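Local coordinates for protein phosphoglycerol transferase GacH (Streptococcus pyogenes MGAS5005, PDB 6DGM) that probably transfers glycerol phosphate onto the rhamnose polysaccharide of the streptococcal cell wall, its metal-binding sulfatase-like domain holding sn-glycerol-1-phosphate, at residues Tyr9-Ala15 against Lys369-His375; Leu97-Pro101 against Tyr329-Leu333; Leu253-Ile259 against Phe294-Asn298. All blocks are in the same frame, centred on the assembly; numbering follows the deposited sequence.

Interaction 1 (Tyr9-Ala15 against Lys369-His375); sequences YSQETIA and KGYLLKH
Y371 lies clamped beneath the first turn of helix 11-29, with Q11 laid over one face of its ring. The CB of Q11 sits 4.0 Å from the centroid of the Y371 ring, over the face, a CH-pi contact, and the backbone N of Q11 rests over that same face nearer the rim. CB of K369 lies over the opposite face, above the ring centre. Y9, with CG anti to its backbone N (chi1 -179°), swings its phenol down beside Y371; the two planes meet at 34°, and CZ of Y9 comes 3.6 Å from CD2 of Y371. The Y9 hydroxyl takes a nearly straight bond from K369 N (2.8 Å from N to OH, 166°) and also bonds D364, whose carboxylate grips the backbone N of Y371 and of L372. CG2 of I14 packs 3.7 Å from CD2 of L372, and A15 CB 3.7 Å from CE1 of H375. S10 OG accepts from T13 N as the N-cap of helix 11-29, which is joined here, near the N-terminus, to the 3-10 turn 371-374 in the loop after helix 349-365, near the C-terminal end. Toward solvent the fit slackens: Q11 NE2 and K374 NZ stay 4.1 Å apart. A water in the plane of the H375 imidazole joins its NE2 to Q11 O. A second accepts from Q11 N and reaches the Y371 hydroxyl through a weak bond.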
loop_
_atom_site.group_PDB
_atom_site.type_symbol
_atom_site.label_atom_id
_atom_site.label_comp_id
_atom_site.label_asym_id
_atom_site.label_seq_id
_atom_site.Cartn_x
_atom_site.Cartn_y
_atom_site.Cartn_z
ATOM N N TYR A 9 27.156 9.649 4.096
ATOM C CA TYR A 9 27.207 8.362 3.418
ATOM C C TYR A 9 28.644 7.906 3.222
ATOM O O TYR A 9 29.495 8.652 2.730
ATOM C CB TYR A 9 26.502 8.460 2.068
ATOM C CG TYR A 9 26.480 7.152 1.295
ATOM C CD1 TYR A 9 25.633 6.120 1.670
ATOM C CD2 TYR A 9 27.299 6.968 0.194
ATOM C CE1 TYR A 9 25.612 4.932 0.964
ATOM C CE2 TYR A 9 27.282 5.798 -0.523
ATOM C CZ TYR A 9 26.437 4.775 -0.138
ATOM O OH TYR A 9 26.420 3.617 -0.882
ATOM N N SER A 10 28.898 6.649 3.585
ATOM C CA SER A 10 30.223 6.062 3.551
ATOM C C SER A 10 30.077 4.612 3.970
ATOM O O SER A 10 29.055 4.209 4.545
ATOM C CB SER A 10 31.188 6.764 4.508
ATOM O OG SER A 10 30.873 6.444 5.848
ATOM N N GLN A 11 31.122 3.832 3.680
ATOM C CA GLN A 11 31.164 2.442 4.124
ATOM C C GLN A 11 31.036 2.348 5.641
ATOM O O GLN A 11 30.317 1.483 6.157
ATOM C CB GLN A 11 32.471 1.804 3.634
ATOM C CG GLN A 11 32.470 0.287 3.625
ATOM C CD GLN A 11 33.730 -0.312 3.010
ATOM O OE1 GLN A 11 34.429 0.335 2.232
ATOM N NE2 GLN A 11 34.023 -1.556 3.362
ATOM N N GLU A 12 31.717 3.241 6.375
ATOM C CA GLU A 12 31.680 3.184 7.834
ATOM C C GLU A 12 30.295 3.526 8.369
ATOM O O GLU A 12 29.814 2.900 9.323
ATOM C CB GLU A 12 32.752 4.111 8.423
ATOM C CG GLU A 12 34.171 3.591 8.249
ATOM C CD GLU A 12 35.218 4.483 8.912
ATOM O OE1 GLU A 12 34.859 5.597 9.356
ATOM O OE2 GLU A 12 36.403 4.069 8.991
ATOM N N THR A 13 29.626 4.508 7.770
ATOM C CA THR A 13 28.271 4.821 8.211
ATOM C C THR A 13 27.319 3.655 7.972
ATOM O O THR A 13 26.498 3.330 8.837
ATOM C CB THR A 13 27.782 6.089 7.505
ATOM O OG1 THR A 13 28.518 7.210 8.002
ATOM C CG2 THR A 13 26.286 6.305 7.728
ATOM N N ILE A 14 27.399 3.024 6.804
ATOM C CA ILE A 14 26.543 1.868 6.531
ATOM C C ILE A 14 26.840 0.745 7.522
ATOM O O ILE A 14 25.923 0.085 8.021
ATOM C CB ILE A 14 26.699 1.413 5.066
ATOM C CG1 ILE A 14 26.072 2.417 4.094
ATOM C CG2 ILE A 14 26.117 0.022 4.874
ATOM C CD1 ILE A 14 24.583 2.565 4.207
ATOM N N ALA A 15 28.120 0.527 7.846
ATOM C CA ALA A 15 28.458 -0.496 8.834
ATOM C C ALA A 15 27.829 -0.180 10.190
ATOM O O ALA A 15 27.303 -1.077 10.862
ATOM C CB ALA A 15 29.981 -0.642 8.946
ATOM N N LYS A 369 26.531 2.851 -3.616
ATOM C CA LYS A 369 27.662 1.961 -3.837
ATOM C C LYS A 369 27.388 0.501 -3.493
ATOM O O LYS A 369 28.243 -0.355 -3.764
ATOM C CB LYS A 369 28.837 2.434 -2.968
ATOM C CG LYS A 369 29.313 3.848 -3.251
ATOM C CD LYS A 369 30.059 3.920 -4.561
ATOM C CE LYS A 369 30.762 5.256 -4.710
ATOM N NZ LYS A 369 31.580 5.274 -5.946
ATOM N N GLY A 370 26.246 0.188 -2.893
ATOM C CA GLY A 370 25.984 -1.189 -2.505
ATOM C C GLY A 370 26.880 -1.665 -1.385
ATOM O O GLY A 370 27.305 -2.829 -1.386
ATOM N N TYR A 371 27.191 -0.786 -0.430
ATOM C CA TYR A 371 27.980 -1.184 0.724
ATOM C C TYR A 371 27.288 -2.272 1.533
ATOM O O TYR A 371 27.956 -3.048 2.224
ATOM C CB TYR A 371 28.247 0.030 1.617
ATOM C CG TYR A 371 29.173 1.055 1.020
ATOM C CD1 TYR A 371 30.366 0.675 0.415
ATOM C CD2 TYR A 371 28.872 2.413 1.077
ATOM C CE1 TYR A 371 31.231 1.615 -0.125
ATOM C CE2 TYR A 371 29.735 3.360 0.541
ATOM C CZ TYR A 371 30.912 2.950 -0.063
ATOM O OH TYR A 371 31.789 3.865 -0.608
ATOM N N LEU A 372 25.952 -2.336 1.475
ATOM C CA LEU A 372 25.242 -3.333 2.258
ATOM C C LEU A 372 25.523 -4.758 1.796
ATOM O O LEU A 372 25.179 -5.696 2.524
ATOM C CB LEU A 372 23.745 -3.069 2.207
ATOM C CG LEU A 372 23.282 -1.952 3.128
ATOM C CD1 LEU A 372 21.859 -1.548 2.792
ATOM C CD2 LEU A 372 23.355 -2.373 4.571
ATOM N N LEU A 373 26.140 -4.943 0.624
ATOM C CA LEU A 373 26.458 -6.293 0.164
ATOM C C LEU A 373 27.433 -6.993 1.099
ATOM O O LEU A 373 27.515 -8.226 1.096
ATOM C CB LEU A 373 27.017 -6.252 -1.259
ATOM C CG LEU A 373 26.045 -5.731 -2.325
ATOM C CD1 LEU A 373 26.771 -5.553 -3.647
ATOM C CD2 LEU A 373 24.847 -6.655 -2.502
ATOM N N LYS A 374 28.173 -6.237 1.896
ATOM C CA LYS A 374 29.093 -6.805 2.864
ATOM C C LYS A 374 28.419 -7.120 4.191
ATOM O O LYS A 374 29.036 -7.753 5.049
ATOM C CB LYS A 374 30.264 -5.843 3.065
ATOM C CG LYS A 374 31.416 -6.441 3.840
ATOM C CD LYS A 374 32.674 -5.603 3.695
ATOM C CE LYS A 374 33.809 -6.173 4.544
ATOM N NZ LYS A 374 35.060 -5.381 4.393
ATOM N N HIS A 375 27.160 -6.727 4.372
ATOM C CA HIS A 375 26.427 -6.970 5.610
ATOM C C HIS A 375 25.334 -7.978 5.288
ATOM O O HIS A 375 24.181 -7.633 5.026
ATOM C CB HIS A 375 25.895 -5.665 6.118
ATOM C CG HIS A 375 26.982 -4.685 6.418
ATOM N ND1 HIS A 375 27.744 -4.756 7.563
ATOM C CD2 HIS A 375 27.474 -3.648 5.699
ATOM C CE1 HIS A 375 28.653 -3.799 7.543
ATOM N NE2 HIS A 375 28.505 -3.106 6.427
HETATM O O HOH W 1 30.208 -1.150 5.320
HETATM O O HOH W 2 33.311 4.974 2.185
#

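Interaction 2 (Leu97-Pro101 against Tyr329-Leu333); sequences LTSLP and YYALL
Y329 carries its CG anti to the backbone N (chi1 -177°), which sends the phenol off helix 328-339 toward T98, while L333, with CG anti to its own carbonyl carbon (chi1 -65°), leans its isobutyl group over that ring. The Y329 hydroxyl donates to T98 O across 2.6 Å from OH to O, approaching nearly end-on to the carbonyl at 160°. CD2 of L100 comes in at the edge of the same ring, 3.3 Å from the Y329 OH. L333 CD1 covers one face of Y329 and also presses against S99, its distance to S99 CB a tight 3.4 Å. The carbonyl that Y329 captures belongs to the last residue of helix 89-98: S99 leaves the helix with positive phi, and T98 OG1 accepts from L100 N in an ST turn, so the tyrosine holds a helix C-terminus just as the chain turns away. T98 OG1 is bonded to F94 O as well. Next to this, a water enclosed among buried residues bonds L97 O, S99 OG and the Y330 hydroxyl, its distance to Y330 OH being 2.8 Å. Both that water and S99 OG lie in the plane of the Y330 ring, at its edge, and the ring itself stacks with F319.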
loop_
_atom_site.group_PDB
_atom_site.type_symbol
_atom_site.label_atom_id
_atom_site.label_comp_id
_atom_site.label_asym_id
_atom_site.label_seq_id
_atom_site.Cartn_x
_atom_site.Cartn_y
_atom_site.Cartn_z
ATOM N N LEU A 97 5.781 -2.129 -1.490
ATOM C CA LEU A 97 6.583 -3.327 -1.683
ATOM C C LEU A 97 7.993 -3.172 -1.125
ATOM O O LEU A 97 8.502 -4.099 -0.479
ATOM C CB LEU A 97 6.659 -3.673 -3.161
ATOM C CG LEU A 97 5.355 -4.073 -3.850
ATOM C CD1 LEU A 97 5.631 -4.315 -5.308
ATOM C CD2 LEU A 97 4.740 -5.308 -3.191
ATOM N N THR A 98 8.638 -2.033 -1.372
ATOM C CA THR A 98 10.021 -1.834 -0.960
ATOM C C THR A 98 10.157 -1.220 0.426
ATOM O O THR A 98 11.193 -1.412 1.083
ATOM C CB THR A 98 10.749 -0.893 -1.935
ATOM O OG1 THR A 98 10.164 0.415 -1.888
ATOM C CG2 THR A 98 10.707 -1.430 -3.367
ATOM N N SER A 99 9.151 -0.450 0.851
ATOM C CA SER A 99 9.179 0.358 2.066
ATOM C C SER A 99 10.129 1.547 1.976
ATOM O O SER A 99 10.474 2.141 2.993
ATOM C CB SER A 99 9.489 -0.473 3.319
ATOM O OG SER A 99 8.550 -1.527 3.490
ATOM N N LEU A 100 10.581 1.907 0.784
ATOM C CA LEU A 100 11.420 3.089 0.622
ATOM C C LEU A 100 10.531 4.295 0.311
ATOM O O LEU A 100 9.816 4.274 -0.704
ATOM C CB LEU A 100 12.406 2.866 -0.514
ATOM C CG LEU A 100 13.395 1.707 -0.303
ATOM C CD1 LEU A 100 14.238 1.470 -1.537
ATOM C CD2 LEU A 100 14.289 1.955 0.924
ATOM N N PRO A 101 10.520 5.334 1.144
ATOM C CA PRO A 101 9.561 6.427 0.914
ATOM C C PRO A 101 9.917 7.316 -0.265
ATOM O O PRO A 101 11.062 7.746 -0.455
ATOM C CB PRO A 101 9.575 7.221 2.226
ATOM C CG PRO A 101 10.897 6.883 2.854
ATOM C CD PRO A 101 11.243 5.493 2.423
ATOM N N TYR A 329 16.695 -4.646 8.498
ATOM C CA TYR A 329 15.991 -3.690 7.643
ATOM C C TYR A 329 14.600 -3.368 8.188
ATOM O O TYR A 329 14.241 -2.201 8.332
ATOM C CB TYR A 329 15.901 -4.265 6.221
ATOM C CG TYR A 329 15.252 -3.371 5.166
ATOM C CD1 TYR A 329 15.672 -2.058 4.979
ATOM C CD2 TYR A 329 14.256 -3.860 4.324
ATOM C CE1 TYR A 329 15.089 -1.250 4.005
ATOM C CE2 TYR A 329 13.674 -3.065 3.336
ATOM C CZ TYR A 329 14.096 -1.768 3.186
ATOM O OH TYR A 329 13.538 -0.979 2.206
ATOM N N TYR A 330 13.804 -4.394 8.516
ATOM C CA TYR A 330 12.456 -4.132 9.033
ATOM C C TYR A 330 12.453 -3.630 10.473
ATOM O O TYR A 330 11.475 -2.988 10.878
ATOM C CB TYR A 330 11.512 -5.332 8.802
ATOM C CG TYR A 330 11.185 -5.483 7.322
ATOM C CD1 TYR A 330 10.599 -4.446 6.614
ATOM C CD2 TYR A 330 11.494 -6.637 6.642
ATOM C CE1 TYR A 330 10.337 -4.565 5.254
ATOM C CE2 TYR A 330 11.226 -6.775 5.309
ATOM C CZ TYR A 330 10.656 -5.741 4.614
ATOM O OH TYR A 330 10.408 -5.911 3.275
ATOM N N ALA A 331 13.535 -3.854 11.236
ATOM C CA ALA A 331 13.692 -3.181 12.522
ATOM C C ALA A 331 13.841 -1.670 12.324
ATOM O O ALA A 331 13.178 -0.875 12.999
ATOM C CB ALA A 331 14.899 -3.749 13.280
ATOM N N LEU A 332 14.714 -1.257 11.405
ATOM C CA LEU A 332 14.805 0.157 11.047
ATOM C C LEU A 332 13.452 0.694 10.603
ATOM O O LEU A 332 13.023 1.769 11.034
ATOM C CB LEU A 332 15.834 0.348 9.937
ATOM C CG LEU A 332 15.847 1.686 9.192
ATOM C CD1 LEU A 332 16.111 2.842 10.125
ATOM C CD2 LEU A 332 16.888 1.627 8.094
ATOM N N LEU A 333 12.763 -0.046 9.736
ATOM C CA LEU A 333 11.476 0.427 9.234
ATOM C C LEU A 333 10.418 0.451 10.331
ATOM O O LEU A 333 9.471 1.238 10.251
ATOM C CB LEU A 333 11.034 -0.410 8.037
ATOM C CG LEU A 333 11.949 -0.269 6.816
ATOM C CD1 LEU A 333 11.676 -1.354 5.801
ATOM C CD2 LEU A 333 11.769 1.105 6.195
HETATM O O HOH W 3 8.706 -3.949 2.231
#

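Interaction 3 (Leu253-Ile259 against Phe294-Asn298); sequences LEKLTQI and FIWSN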
loop_
_atom_site.group_PDB
_atom_site.type_symbol
_atom_site.label_atom_id
_atom_site.label_comp_id
_atom_site.label_asym_id
_atom_site.label_seq_id
_atom_site.Cartn_x
_atom_site.Cartn_y
_atom_site.Cartn_z
ATOM N N LEU A 253 -13.721 -10.504 2.746
ATOM C CA LEU A 253 -13.115 -10.852 4.026
ATOM C C LEU A 253 -13.856 -12.016 4.680
ATOM O O LEU A 253 -13.226 -12.905 5.269
ATOM C CB LEU A 253 -13.076 -9.635 4.951
ATOM C CG LEU A 253 -12.261 -8.419 4.489
ATOM C CD1 LEU A 253 -12.130 -7.447 5.667
ATOM C CD2 LEU A 253 -10.905 -8.764 3.922
ATOM N N GLU A 254 -15.200 -12.017 4.612
ATOM C CA GLU A 254 -15.972 -13.129 5.162
ATOM C C GLU A 254 -15.514 -14.453 4.562
ATOM O O GLU A 254 -15.356 -15.441 5.276
ATOM C CB GLU A 254 -17.468 -12.887 4.920
ATOM C CG GLU A 254 -18.065 -11.799 5.798
ATOM C CD GLU A 254 -19.487 -11.419 5.405
ATOM O OE1 GLU A 254 -19.965 -11.874 4.342
ATOM O OE2 GLU A 254 -20.126 -10.653 6.161
ATOM N N LYS A 255 -15.242 -14.480 3.254
ATOM C CA LYS A 255 -14.741 -15.709 2.640
ATOM C C LYS A 255 -13.351 -16.057 3.153
ATOM O O LYS A 255 -13.035 -17.235 3.359
ATOM C CB LYS A 255 -14.715 -15.560 1.118
ATOM C CG LYS A 255 -16.113 -15.545 0.480
ATOM C CD LYS A 255 -16.742 -16.910 0.530
ATOM C CE LYS A 255 -18.083 -16.916 -0.181
ATOM N NZ LYS A 255 -17.969 -16.365 -1.563
ATOM N N LEU A 256 -12.500 -15.054 3.363
ATOM C CA LEU A 256 -11.170 -15.347 3.888
ATOM C C LEU A 256 -11.240 -15.985 5.268
ATOM O O LEU A 256 -10.381 -16.803 5.610
ATOM C CB LEU A 256 -10.319 -14.085 3.958
ATOM C CG LEU A 256 -10.003 -13.432 2.598
ATOM C CD1 LEU A 256 -9.247 -12.151 2.807
ATOM C CD2 LEU A 256 -9.215 -14.365 1.688
ATOM N N THR A 257 -12.238 -15.625 6.082
ATOM C CA THR A 257 -12.312 -16.205 7.423
ATOM C C THR A 257 -12.570 -17.710 7.389
ATOM O O THR A 257 -12.306 -18.399 8.377
ATOM C CB THR A 257 -13.396 -15.566 8.302
ATOM O OG1 THR A 257 -14.701 -15.879 7.795
ATOM C CG2 THR A 257 -13.228 -14.080 8.387
ATOM N N GLN A 258 -13.088 -18.218 6.274
ATOM C CA GLN A 258 -13.413 -19.629 6.137
ATOM C C GLN A 258 -12.284 -20.446 5.528
ATOM O O GLN A 258 -12.451 -21.656 5.347
ATOM C CB GLN A 258 -14.674 -19.799 5.279
ATOM C CG GLN A 258 -15.893 -19.052 5.801
ATOM C CD GLN A 258 -16.259 -19.441 7.213
ATOM O OE1 GLN A 258 -16.368 -20.630 7.542
ATOM N NE2 GLN A 258 -16.443 -18.443 8.069
ATOM N N ILE A 259 -11.135 -19.834 5.239
ATOM C CA ILE A 259 -9.987 -20.545 4.692
ATOM C C ILE A 259 -9.042 -20.913 5.826
ATOM O O ILE A 259 -8.659 -20.054 6.631
ATOM C CB ILE A 259 -9.262 -19.690 3.636
ATOM C CG1 ILE A 259 -10.240 -19.303 2.519
ATOM C CG2 ILE A 259 -8.035 -20.439 3.111
ATOM C CD1 ILE A 259 -9.630 -18.416 1.415
ATOM N N PHE A 294 -6.516 -0.326 6.194
ATOM C CA PHE A 294 -6.621 -1.267 7.299
ATOM C C PHE A 294 -5.695 -2.451 7.053
ATOM O O PHE A 294 -5.309 -2.747 5.918
ATOM C CB PHE A 294 -8.068 -1.709 7.595
ATOM C CG PHE A 294 -8.737 -2.518 6.506
ATOM C CD1 PHE A 294 -8.421 -3.846 6.318
ATOM C CD2 PHE A 294 -9.735 -1.957 5.718
ATOM C CE1 PHE A 294 -9.043 -4.600 5.346
ATOM C CE2 PHE A 294 -10.380 -2.713 4.749
ATOM C CZ PHE A 294 -10.039 -4.039 4.568
ATOM N N ILE A 295 -5.338 -3.118 8.146
ATOM C CA ILE A 295 -4.516 -4.317 8.128
ATOM C C ILE A 295 -5.316 -5.346 8.916
ATOM O O ILE A 295 -5.499 -5.191 10.126
ATOM C CB ILE A 295 -3.129 -4.083 8.742
ATOM C CG1 ILE A 295 -2.382 -2.989 7.963
ATOM C CG2 ILE A 295 -2.340 -5.379 8.715
ATOM C CD1 ILE A 295 -0.984 -2.647 8.497
ATOM N N TRP A 296 -5.861 -6.349 8.214
ATOM C CA TRP A 296 -6.848 -7.269 8.772
ATOM C C TRP A 296 -6.399 -8.699 8.519
ATOM O O TRP A 296 -6.080 -9.050 7.378
ATOM C CB TRP A 296 -8.200 -7.045 8.081
ATOM C CG TRP A 296 -9.318 -7.981 8.480
ATOM C CD1 TRP A 296 -10.259 -7.758 9.432
ATOM C CD2 TRP A 296 -9.614 -9.267 7.917
ATOM N NE1 TRP A 296 -11.122 -8.818 9.505
ATOM C CE2 TRP A 296 -10.747 -9.762 8.587
ATOM C CE3 TRP A 296 -9.022 -10.049 6.924
ATOM C CZ2 TRP A 296 -11.316 -11.007 8.288
ATOM C CZ3 TRP A 296 -9.584 -11.275 6.620
ATOM C CH2 TRP A 296 -10.726 -11.742 7.295
ATOM N N SER A 297 -6.396 -9.518 9.577
ATOM C CA SER A 297 -6.131 -10.951 9.501
ATOM C C SER A 297 -7.430 -11.734 9.656
ATOM O O SER A 297 -8.405 -11.263 10.251
ATOM C CB SER A 297 -5.154 -11.393 10.598
ATOM O OG SER A 297 -3.964 -10.634 10.593
ATOM N N ASN A 298 -7.427 -12.954 9.133
ATOM C CA ASN A 298 -8.632 -13.776 9.119
ATOM C C ASN A 298 -8.850 -14.558 10.402
ATOM O O ASN A 298 -9.792 -15.352 10.468
ATOM C CB ASN A 298 -8.644 -14.701 7.901
ATOM C CG ASN A 298 -7.605 -15.787 7.974
ATOM O OD1 ASN A 298 -6.634 -15.710 8.745
ATOM N ND2 ASN A 298 -7.797 -16.815 7.163
#
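L253 spreads its two methyl groups over one face of the W296 indole, and the apolar packing is built on this pair. CD1 of L253 stands 3.9 Å from the centroid of the five-membered ring, 11° off the normal, a CH-pi contact, while CD2 lies 3.8 Å from CE3 of W296 on the six-membered side. The two side chains run past each other in opposite directions, one methyl on each ring. T257 meets the indole edge: its CG2 sits in the ring plane, 3.6 Å from CH2 of W296. L256 CD1 comes obliquely to CZ3 of W296, 3.9 Å away. Two residues earlier in the strand, F294 meets L253, CZ to CD1 4.1 Å, and I71 of helix 66-74 joins this group. On its other face the indole is backed by the backbone N of N298.

Hydrogen bonding is gathered at the end of the helix. N298 CG points between its backbone N and carbonyl carbon (chi1 69°), turning the amide toward the last helical turn, where ND2 donates to L256 O at 3.0 Å. The bond is straight at the hydrogen, and the oxygen lies in the amide plane, yet the donor stands above the plane of the L256 carbonyl; I259 N reaches the same oxygen from the opposite face. N298 ND2 also bonds K261 O and its OD1 accepts from I263 N, so this one amide ties the helix end to the start of strand 263-269.

Helix 229-257 thus packs against the antiparallel pair 263-269 and 290-297 of the mixed central sheet, the layered alpha/beta arrangement characteristic of the alkaline phosphatase-like sulfatase fold.

The three contacts differ mainly in depth. Interaction 2 is fully buried, interaction 3 partly so, and interaction 1 sits at the surface, its centre about 28 Å from that of the chain. Only interaction 3 involves the central sheet, setting a helix against a strand through apolar packing on a tryptophan; the other two join helices to turns or to another helix end, with tyrosines as the main aromatics. Water is enclosed in interaction 2 but bridges the looser side of interaction 1. Helix 11-29 supplies one side of interaction 1 and packs beside interaction 2, and helix 349-365 touches both, whereas interaction 3 is about 40 Å from interaction 1 between centres. All three lie away from the manganese, calcium and glycerol phosphate sites.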